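Local coordinates for protein imidazolonepropionase (Unidentified, PDB 2Q09) that catalyses the hydrolytic opening of the imidazolone-5-propanoate ring to N-formimidoyl-L-glutamate, the third step of histidine degradation, at residues H242-N248 with D264-D270; I274-A278 with A304-V310; T289-L294 with G321-I325. All blocks are in the same frame, centred on the assembly; numbering follows the deposited sequence.

Overall arrangement
All three contacts belong to the amidohydrolase barrel and differ with their place in it. Interaction 1 is the buried one. It pairs two neighbouring parallel strands and their loops at the iron and inhibitor, and is rich in hydrogen bonds. Interactions 2 and 3 are partly buried. Interaction 3 faces the same inhibitor from a different helix and loop. Q245 and H265 of interaction 1 touch L294 and A290 of interaction 3. Interaction 2 packs one outer helix against another and a following turn, away from the site, through apolar contacts. L269 joins it to interaction 1 by packing on I274, L277 and L305. The nearest atoms of interactions 2 and 3 are about 12 Å apart.

Interaction 1 (H242-N248 with D264-D270); sequences HMDQLSN and DHLEYLD. With FE (Fe (III) ion), chain B; DI6 (3-[(4S)-2,5-dioxoimidazolidin-4-yl]propanoic acid), chain C.
Q245 sets CG anti to its backbone N (chi1 -179°) and runs on extended, while H265 holds CG beside its own N (chi1 -80°). These torsions lay the Q245 amide over one face of the imidazole, stacked with the planes 20° apart. Q245 NE2 stands above the rim of the ring, 3.0 Å from H265 CE1. Further back, Q245 CG makes a CH-pi contact over the same ring. The amide spends both polar atoms on the inhibitor. Q245 OE1 accepts from DI6 N1 at 2.9 Å, and NE2 donates almost straight to DI6 O2. This pair of opposite bonds fixes which way round the amide sits. H242 CD2 lies 3.7 Å from H265 NE2, at the edge of that ring. H265 NE2 is hydrogen-bonded, in its ring plane, to the water on the iron. H242 binds that iron through NE2 at 2.3 Å, and H72, H74 and D317 supply the other protein ligands. D264 is second shell: its OD1 is hydrogen-bonded to H72.

Strands 238-243 and 262-265 are parallel neighbours in the metal-dependent hydrolase barrel, and the site lies at their C-terminal ends. M243 N donates to D264 O, and L266 N donates to M243 O. The pairing goes on into the loops, where Y268 N gives a nearly straight bond to D244 O at 2.8 Å. Y268 sits within the type I turn L266-L269, which is closed by L269 N donating to L266 O. The Y268 ring lies against the other loop, with L246 O over one face, 3.1 Å from CE2. N248 ND2 donates to Y268 O at 2.8 Å, close to its own amide plane. A weak second bond from N248 ND2 reaches OD2 of D270, the N-cap residue of helix 271-280.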
loop_
_atom_site.group_PDB
_atom_site.type_symbol
_atom_site.label_atom_id
_atom_site.label_comp_id
_atom_site.label_asym_id
_atom_site.label_seq_id
_atom_site.Cartn_x
_atom_site.Cartn_y
_atom_site.Cartn_z
ATOM N N HIS A 242 8.786 3.765 -7.602
ATOM C CA HIS A 242 8.442 5.128 -7.207
ATOM C C HIS A 242 8.762 5.938 -8.460
ATOM O O HIS A 242 9.917 6.297 -8.689
ATOM C CB HIS A 242 9.336 5.602 -6.056
ATOM C CG HIS A 242 8.911 5.110 -4.706
ATOM N ND1 HIS A 242 8.915 3.779 -4.353
ATOM C CD2 HIS A 242 8.504 5.791 -3.608
ATOM C CE1 HIS A 242 8.533 3.660 -3.091
ATOM N NE2 HIS A 242 8.280 4.865 -2.616
HETATM N N MSE A 243 7.747 6.225 -9.271
HETATM C CA MSE A 243 7.975 6.947 -10.520
HETATM C C MSE A 243 7.387 8.345 -10.674
HETATM O O MSE A 243 6.334 8.672 -10.117
HETATM C CB MSE A 243 7.476 6.103 -11.693
HETATM C CG MSE A 243 8.575 5.616 -12.616
HETATM SE SE MSE A 243 9.823 4.510 -11.672
HETATM C CE MSE A 243 8.762 2.930 -11.592
ATOM N N ASP A 244 8.099 9.157 -11.450
ATOM C CA ASP A 244 7.686 10.517 -11.772
ATOM C C ASP A 244 7.195 11.378 -10.613
ATOM O O ASP A 244 6.224 12.124 -10.759
ATOM C CB ASP A 244 6.602 10.469 -12.854
ATOM C CG ASP A 244 7.044 9.701 -14.090
ATOM O OD1 ASP A 244 8.150 9.980 -14.598
ATOM O OD2 ASP A 244 6.284 8.824 -14.558
ATOM N N GLN A 245 7.857 11.280 -9.465
ATOM C CA GLN A 245 7.459 12.085 -8.315
ATOM C C GLN A 245 8.043 13.498 -8.413
ATOM O O GLN A 245 7.357 14.478 -8.114
ATOM C CB GLN A 245 7.914 11.420 -7.008
ATOM C CG GLN A 245 7.524 12.184 -5.748
ATOM C CD GLN A 245 8.067 11.542 -4.478
ATOM O OE1 GLN A 245 9.074 10.837 -4.509
ATOM N NE2 GLN A 245 7.408 11.800 -3.353
ATOM N N LEU A 246 9.307 13.595 -8.829
ATOM C CA LEU A 246 9.973 14.891 -8.948
ATOM C C LEU A 246 10.255 15.277 -10.403
ATOM O O LEU A 246 10.372 16.459 -10.725
ATOM C CB LEU A 246 11.285 14.889 -8.146
ATOM C CG LEU A 246 11.204 14.527 -6.654
ATOM C CD1 LEU A 246 12.597 14.543 -6.046
ATOM C CD2 LEU A 246 10.289 15.502 -5.925
ATOM N N SER A 247 10.382 14.276 -11.272
ATOM C CA SER A 247 10.624 14.516 -12.692
ATOM C C SER A 247 10.358 13.238 -13.472
ATOM O O SER A 247 10.265 12.160 -12.893
ATOM C CB SER A 247 12.066 14.983 -12.937
ATOM O OG SER A 247 12.974 13.900 -12.947
ATOM N N ASN A 248 10.234 13.359 -14.788
ATOM C CA ASN A 248 9.975 12.196 -15.628
ATOM C C ASN A 248 11.247 11.746 -16.342
ATOM O O ASN A 248 11.825 12.497 -17.127
ATOM C CB ASN A 248 8.895 12.519 -16.667
ATOM C CG ASN A 248 8.332 11.273 -17.322
ATOM O OD1 ASN A 248 9.079 10.399 -17.754
ATOM N ND2 ASN A 248 7.011 11.189 -17.400
ATOM N N ASP A 264 4.132 4.218 -8.685
ATOM C CA ASP A 264 3.596 5.107 -7.656
ATOM C C ASP A 264 4.117 6.547 -7.629
ATOM O O ASP A 264 5.287 6.798 -7.884
ATOM C CB ASP A 264 3.812 4.453 -6.285
ATOM C CG ASP A 264 3.424 2.972 -6.266
ATOM O OD1 ASP A 264 3.224 2.423 -5.166
ATOM O OD2 ASP A 264 3.333 2.340 -7.340
ATOM N N HIS A 265 3.215 7.472 -7.278
ATOM C CA HIS A 265 3.434 8.928 -7.210
ATOM C C HIS A 265 2.916 9.534 -8.511
ATOM O O HIS A 265 1.805 10.061 -8.550
ATOM C CB HIS A 265 4.906 9.278 -6.978
ATOM C CG HIS A 265 5.327 9.161 -5.545
ATOM N ND1 HIS A 265 4.766 9.929 -4.545
ATOM C CD2 HIS A 265 6.237 8.359 -4.944
ATOM C CE1 HIS A 265 5.314 9.605 -3.387
ATOM N NE2 HIS A 265 6.207 8.655 -3.600
ATOM N N LEU A 266 3.721 9.477 -9.571
ATOM C CA LEU A 266 3.294 9.940 -10.887
ATOM C C LEU A 266 2.976 11.418 -11.114
ATOM O O LEU A 266 2.318 11.748 -12.101
ATOM C CB LEU A 266 2.079 9.109 -11.318
ATOM C CG LEU A 266 2.219 7.598 -11.556
ATOM C CD1 LEU A 266 3.268 6.981 -10.650
ATOM C CD2 LEU A 266 0.873 6.943 -11.334
ATOM N N GLU A 267 3.421 12.310 -10.233
ATOM C CA GLU A 267 3.142 13.733 -10.428
ATOM C C GLU A 267 3.493 14.186 -11.850
ATOM O O GLU A 267 2.759 14.963 -12.463
ATOM C CB GLU A 267 3.931 14.592 -9.430
ATOM C CG GLU A 267 3.302 14.772 -8.044
ATOM C CD GLU A 267 3.243 13.493 -7.247
ATOM O OE1 GLU A 267 4.044 12.582 -7.531
ATOM O OE2 GLU A 267 2.409 13.406 -6.322
ATOM N N TYR A 268 4.615 13.690 -12.369
ATOM C CA TYR A 268 5.088 14.061 -13.705
ATOM C C TYR A 268 4.875 13.027 -14.810
ATOM O O TYR A 268 5.599 13.022 -15.805
ATOM C CB TYR A 268 6.578 14.414 -13.631
ATOM C CG TYR A 268 6.867 15.687 -12.870
ATOM C CD1 TYR A 268 6.897 16.919 -13.521
ATOM C CD2 TYR A 268 7.068 15.669 -11.489
ATOM C CE1 TYR A 268 7.120 18.108 -12.815
ATOM C CE2 TYR A 268 7.287 16.843 -10.773
ATOM C CZ TYR A 268 7.313 18.060 -11.442
ATOM O OH TYR A 268 7.521 19.228 -10.742
ATOM N N LEU A 269 3.889 12.155 -14.651
ATOM C CA LEU A 269 3.622 11.141 -15.667
ATOM C C LEU A 269 3.124 11.808 -16.951
ATOM O O LEU A 269 2.329 12.746 -16.905
ATOM C CB LEU A 269 2.582 10.147 -15.156
ATOM C CG LEU A 269 2.156 9.000 -16.077
ATOM C CD1 LEU A 269 3.328 8.062 -16.333
ATOM C CD2 LEU A 269 1.009 8.240 -15.420
ATOM N N ASP A 270 3.602 11.323 -18.095
ATOM C CA ASP A 270 3.218 11.874 -19.397
ATOM C C ASP A 270 2.276 10.935 -20.166
ATOM O O ASP A 270 2.061 9.794 -19.762
ATOM C CB ASP A 270 4.468 12.130 -20.240
ATOM C CG ASP A 270 5.258 10.863 -20.500
ATOM O OD1 ASP A 270 5.866 10.753 -21.584
ATOM O OD2 ASP A 270 5.281 9.981 -19.616
HETATM FE FE FE B . 6.963 5.588 -0.834
HETATM N N1 DI6 C . 9.723 9.269 -2.187
HETATM C C2 DI6 C . 9.217 9.746 -1.030
HETATM O O2 DI6 C . 8.473 10.700 -0.891
HETATM C C3 DI6 C . 9.766 8.821 0.085
HETATM N N4 DI6 C . 10.598 7.868 -0.683
HETATM C C5 DI6 C . 10.508 8.201 -1.986
HETATM O O5 DI6 C . 11.071 7.592 -2.884
HETATM C C6 DI6 C . 10.578 9.614 1.098
HETATM C C7 DI6 C . 11.143 8.739 2.220
HETATM C C8 DI6 C . 11.966 9.492 3.276
HETATM O O9 DI6 C . 12.179 8.910 4.358
HETATM O O10 DI6 C . 12.400 10.649 3.044
HETATM O O HOH W 1 7.182 8.009 -1.063
#

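Interaction 2 (I274-A278 with A304-V310); sequences IQALA and ALRKAGV
I274 points its CB at the segment A304-V310 and divides its branches among four residues there. From CB, the CG2 methyl stands anti to the backbone N. This directs it at A308, where I274 CG2 and A308 CB are 3.5 Å apart, closer than two methyl groups normally sit. The same methyl also faces V310 CG2 more loosely. The other branch leaves through I274 CG1, which lies beside the backbone N and meets L305 CD2 at 3.9 Å. The two side chains are set obliquely to each other. At the tip, I274 CD1 presses on A304 CB, again closely, at 3.5 Å. I274 thus spans the chain from A304 to A308. An alanine here would strip away CG1, CG2 and CD1, and would probably open a gap between A304, L305 and A308 and leave the two helices less firmly packed.

V310 carries most of the rest. The V310 CG2 methyl, anti to its carbonyl carbon, lies against the backbone of the facing helix, 3.9 Å from I274 O and 3.8 Å from A278 N. L277 CB and A278 CB also touch this methyl. A278 CB further approaches A308 O at 3.9 Å.

V310 comes into place through a Schellman motif that ends helix 302-307. G309 has positive phi, and its N donates to R306 O, while V310 N donates to L305 O. The chain then turns towards strand 312-314.

The contact is plain packing between two helices of the barrel's outer layer. Beneath it, L305 and V310 rest on A284 of strand 283-286, and L305 also touches M312 of strand 312-314. L269 packs under I274, L277 and L305, and L277 meets A256 of helix 251-257.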
loop_
_atom_site.group_PDB
_atom_site.type_symbol
_atom_site.label_atom_id
_atom_site.label_comp_id
_atom_site.label_asym_id
_atom_site.label_seq_id
_atom_site.Cartn_x
_atom_site.Cartn_y
_atom_site.Cartn_z
ATOM N N ILE A 274 1.241 6.952 -19.829
ATOM C CA ILE A 274 -0.136 6.576 -19.540
ATOM C C ILE A 274 -0.597 5.510 -20.527
ATOM O O ILE A 274 -1.263 4.547 -20.143
ATOM C CB ILE A 274 -1.073 7.803 -19.616
ATOM C CG1 ILE A 274 -0.741 8.769 -18.471
ATOM C CG2 ILE A 274 -2.528 7.362 -19.552
ATOM C CD1 ILE A 274 -1.623 9.994 -18.416
ATOM N N GLN A 275 -0.224 5.679 -21.789
ATOM C CA GLN A 275 -0.591 4.722 -22.824
ATOM C C GLN A 275 0.038 3.364 -22.527
ATOM O O GLN A 275 -0.576 2.324 -22.747
ATOM C CB GLN A 275 -0.131 5.215 -24.202
ATOM C CG GLN A 275 -0.628 6.606 -24.585
ATOM C CD GLN A 275 -2.066 6.863 -24.171
ATOM O OE1 GLN A 275 -2.926 5.988 -24.270
ATOM N NE2 GLN A 275 -2.334 8.082 -23.719
ATOM N N ALA A 276 1.270 3.382 -22.017
ATOM C CA ALA A 276 1.981 2.154 -21.689
ATOM C C ALA A 276 1.299 1.462 -20.522
ATOM O O ALA A 276 1.126 0.245 -20.529
ATOM C CB ALA A 276 3.431 2.466 -21.336
ATOM N N LEU A 277 0.923 2.238 -19.508
ATOM C CA LEU A 277 0.254 1.675 -18.344
ATOM C C LEU A 277 -1.062 1.020 -18.744
ATOM O O LEU A 277 -1.364 -0.088 -18.312
ATOM C CB LEU A 277 -0.006 2.764 -17.293
ATOM C CG LEU A 277 1.225 3.538 -16.802
ATOM C CD1 LEU A 277 0.863 4.320 -15.549
ATOM C CD2 LEU A 277 2.364 2.575 -16.506
ATOM N N ALA A 278 -1.844 1.708 -19.567
ATOM C CA ALA A 278 -3.134 1.194 -20.016
ATOM C C ALA A 278 -2.980 -0.136 -20.745
ATOM O O ALA A 278 -3.748 -1.068 -20.531
ATOM C CB ALA A 278 -3.812 2.211 -20.936
ATOM N N ALA A 304 -6.262 12.546 -17.223
ATOM C CA ALA A 304 -5.744 11.729 -18.320
ATOM C C ALA A 304 -5.757 10.237 -17.988
ATOM O O ALA A 304 -6.071 9.407 -18.847
ATOM C CB ALA A 304 -4.333 12.174 -18.691
ATOM N N LEU A 305 -5.414 9.891 -16.751
ATOM C CA LEU A 305 -5.419 8.490 -16.342
ATOM C C LEU A 305 -6.839 7.944 -16.437
ATOM O O LEU A 305 -7.051 6.803 -16.844
ATOM C CB LEU A 305 -4.912 8.339 -14.907
ATOM C CG LEU A 305 -3.408 8.516 -14.689
ATOM C CD1 LEU A 305 -3.123 8.536 -13.185
ATOM C CD2 LEU A 305 -2.638 7.374 -15.365
ATOM N N ARG A 306 -7.810 8.760 -16.051
ATOM C CA ARG A 306 -9.197 8.340 -16.127
ATOM C C ARG A 306 -9.604 8.131 -17.577
ATOM O O ARG A 306 -10.195 7.104 -17.920
ATOM C CB ARG A 306 -10.121 9.370 -15.476
ATOM C CG ARG A 306 -10.388 9.102 -14.019
ATOM C CD ARG A 306 -11.710 9.717 -13.594
ATOM N NE ARG A 306 -11.650 11.172 -13.565
ATOM C CZ ARG A 306 -11.594 11.894 -12.451
ATOM N NH1 ARG A 306 -11.591 11.296 -11.270
ATOM N NH2 ARG A 306 -11.552 13.216 -12.522
ATOM N N LYS A 307 -9.291 9.106 -18.429
ATOM C CA LYS A 307 -9.642 8.996 -19.840
ATOM C C LYS A 307 -9.075 7.731 -20.466
ATOM O O LYS A 307 -9.709 7.133 -21.336
ATOM C CB LYS A 307 -9.135 10.209 -20.610
ATOM C CG LYS A 307 -9.896 11.480 -20.300
ATOM C CD LYS A 307 -9.313 12.655 -21.055
ATOM C CE LYS A 307 -10.116 13.912 -20.802
ATOM N NZ LYS A 307 -9.450 15.111 -21.380
ATOM N N ALA A 308 -7.887 7.324 -20.026
ATOM C CA ALA A 308 -7.238 6.125 -20.560
ATOM C C ALA A 308 -7.688 4.850 -19.854
ATOM O O ALA A 308 -7.271 3.756 -20.223
ATOM C CB ALA A 308 -5.720 6.265 -20.476
ATOM N N GLY A 309 -8.531 4.989 -18.839
ATOM C CA GLY A 309 -9.020 3.816 -18.132
ATOM C C GLY A 309 -8.001 3.126 -17.239
ATOM O O GLY A 309 -8.161 1.956 -16.901
ATOM N N VAL A 310 -6.949 3.839 -16.853
ATOM C CA VAL A 310 -5.935 3.245 -15.986
ATOM C C VAL A 310 -6.468 3.224 -14.559
ATOM O O VAL A 310 -6.827 4.263 -14.008
ATOM C CB VAL A 310 -4.621 4.048 -16.020
ATOM C CG1 VAL A 310 -3.620 3.468 -15.021
ATOM C CG2 VAL A 310 -4.027 4.008 -17.416
#

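Interaction 3 (T289-L294 with G321-I325); sequences TAFYFL and GTAPI. With DI6 (3-[(4S)-2,5-dioxoimidazolidin-4-yl]propanoic acid), chain C.
G321 brings its carbonyl O to the edge of the F293 ring, near the ring plane and 3.9 Å from CE2. The lack of a CB at G321 leaves room for the carboxylate O10 of DI6. T322 comes next and faces both ways. T322 OG1 donates to DI6 O2 at 2.8 Å. T322 CG2 lies against L294 CD2 at 3.8 Å, and L294 lies behind the threonine methyl. T322 O is buried over the helix with no hydrogen-bond partner, but A290 CA sends a nearly straight C-H contact to it at 3.4 Å. A323 rests its CB on T289 CG2 at 3.7 Å and on A290. P324 lies over one face of F293 in a CH-pi contact, its CD 3.9 Å from the ring centroid. With chi1 at -157°, CG of F293 swings opposite the backbone N, and the ring meets the proline. I325 ends the run, its CD1 3.5 Å from T289 CG2 and also touching Y292 CE2. Helix 288-293 thus backs the loop that follows strand 312-314. That loop lines the inhibitor pocket, and probably the substrate pocket, of this amidohydrolase barrel.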
loop_
_atom_site.group_PDB
_atom_site.type_symbol
_atom_site.label_atom_id
_atom_site.label_comp_id
_atom_site.label_asym_id
_atom_site.label_seq_id
_atom_site.Cartn_x
_atom_site.Cartn_y
_atom_site.Cartn_z
ATOM N N THR A 289 -0.951 12.090 0.341
ATOM C CA THR A 289 -0.364 12.574 1.587
ATOM C C THR A 289 1.042 13.137 1.406
ATOM O O THR A 289 1.390 14.151 2.016
ATOM C CB THR A 289 -0.348 11.463 2.653
ATOM O OG1 THR A 289 -1.690 11.006 2.866
ATOM C CG2 THR A 289 0.201 11.993 3.969
ATOM N N ALA A 290 1.845 12.488 0.566
ATOM C CA ALA A 290 3.202 12.959 0.303
ATOM C C ALA A 290 3.113 14.271 -0.483
ATOM O O ALA A 290 3.937 15.176 -0.317
ATOM C CB ALA A 290 3.984 11.909 -0.505
ATOM N N PHE A 291 2.115 14.354 -1.352
ATOM C CA PHE A 291 1.890 15.541 -2.170
ATOM C C PHE A 291 1.572 16.713 -1.228
ATOM O O PHE A 291 2.081 17.834 -1.392
ATOM C CB PHE A 291 0.711 15.282 -3.107
ATOM C CG PHE A 291 0.316 16.467 -3.938
ATOM C CD1 PHE A 291 0.978 16.750 -5.126
ATOM C CD2 PHE A 291 -0.705 17.311 -3.520
ATOM C CE1 PHE A 291 0.635 17.857 -5.887
ATOM C CE2 PHE A 291 -1.064 18.431 -4.280
ATOM C CZ PHE A 291 -0.388 18.702 -5.466
ATOM N N TYR A 292 0.711 16.444 -0.251
ATOM C CA TYR A 292 0.313 17.434 0.751
ATOM C C TYR A 292 1.504 17.927 1.593
ATOM O O TYR A 292 1.815 19.124 1.648
ATOM C CB TYR A 292 -0.738 16.818 1.690
ATOM C CG TYR A 292 -0.735 17.382 3.095
ATOM C CD1 TYR A 292 -1.351 18.606 3.385
ATOM C CD2 TYR A 292 -0.088 16.705 4.130
ATOM C CE1 TYR A 292 -1.319 19.142 4.680
ATOM C CE2 TYR A 292 -0.041 17.230 5.424
ATOM C CZ TYR A 292 -0.654 18.443 5.692
ATOM O OH TYR A 292 -0.594 18.965 6.964
ATOM N N PHE A 293 2.161 16.977 2.253
ATOM C CA PHE A 293 3.271 17.286 3.142
ATOM C C PHE A 293 4.460 17.962 2.474
ATOM O O PHE A 293 5.095 18.847 3.069
ATOM C CB PHE A 293 3.725 16.016 3.863
ATOM C CG PHE A 293 4.455 16.283 5.143
ATOM C CD1 PHE A 293 3.827 16.964 6.190
ATOM C CD2 PHE A 293 5.769 15.857 5.310
ATOM C CE1 PHE A 293 4.505 17.228 7.377
ATOM C CE2 PHE A 293 6.455 16.114 6.489
ATOM C CZ PHE A 293 5.818 16.799 7.530
ATOM N N LEU A 294 4.758 17.559 1.241
ATOM C CA LEU A 294 5.876 18.152 0.508
ATOM C C LEU A 294 5.475 19.507 -0.084
ATOM O O LEU A 294 6.306 20.211 -0.659
ATOM C CB LEU A 294 6.340 17.211 -0.609
ATOM C CG LEU A 294 7.191 16.018 -0.159
ATOM C CD1 LEU A 294 7.374 15.040 -1.320
ATOM C CD2 LEU A 294 8.544 16.518 0.329
ATOM N N GLY A 321 9.765 10.538 6.354
ATOM C CA GLY A 321 10.240 11.723 5.669
ATOM C C GLY A 321 9.243 12.626 4.957
ATOM O O GLY A 321 9.282 13.846 5.136
ATOM N N THR A 322 8.347 12.044 4.159
ATOM C CA THR A 322 7.394 12.831 3.381
ATOM C C THR A 322 5.909 12.584 3.640
ATOM O O THR A 322 5.069 13.271 3.067
ATOM C CB THR A 322 7.628 12.612 1.884
ATOM O OG1 THR A 322 7.360 11.240 1.579
ATOM C CG2 THR A 322 9.079 12.924 1.508
ATOM N N ALA A 323 5.584 11.604 4.471
ATOM C CA ALA A 323 4.182 11.327 4.766
ATOM C C ALA A 323 4.046 10.656 6.128
ATOM O O ALA A 323 3.709 9.483 6.213
ATOM C CB ALA A 323 3.578 10.442 3.676
ATOM N N PRO A 324 4.304 11.407 7.210
ATOM C CA PRO A 324 4.226 10.912 8.589
ATOM C C PRO A 324 2.812 10.818 9.121
ATOM O O PRO A 324 2.573 11.154 10.272
ATOM C CB PRO A 324 5.064 11.932 9.363
ATOM C CG PRO A 324 4.746 13.206 8.631
ATOM C CD PRO A 324 4.839 12.783 7.181
ATOM N N ILE A 325 1.887 10.358 8.284
ATOM C CA ILE A 325 0.493 10.255 8.683
ATOM C C ILE A 325 -0.004 8.822 8.578
ATOM O O ILE A 325 -0.188 8.286 7.489
ATOM C CB ILE A 325 -0.372 11.200 7.824
ATOM C CG1 ILE A 325 0.182 12.627 7.946
ATOM C CG2 ILE A 325 -1.819 11.159 8.283
ATOM C CD1 ILE A 325 -0.444 13.633 7.008
HETATM N N1 DI6 C . 9.723 9.269 -2.187
HETATM C C2 DI6 C . 9.217 9.746 -1.030
HETATM O O2 DI6 C . 8.473 10.700 -0.891
HETATM C C3 DI6 C . 9.766 8.821 0.085
HETATM N N4 DI6 C . 10.598 7.868 -0.683
HETATM C C5 DI6 C . 10.508 8.201 -1.986
HETATM O O5 DI6 C . 11.071 7.592 -2.884
HETATM C C6 DI6 C . 10.578 9.614 1.098
HETATM C C7 DI6 C . 11.143 8.739 2.220
HETATM C C8 DI6 C . 11.966 9.492 3.276
HETATM O O9 DI6 C . 12.179 8.910 4.358
HETATM O O10 DI6 C . 12.400 10.649 3.044
HETATM O O HOH W 2 -2.241 9.511 5.049
#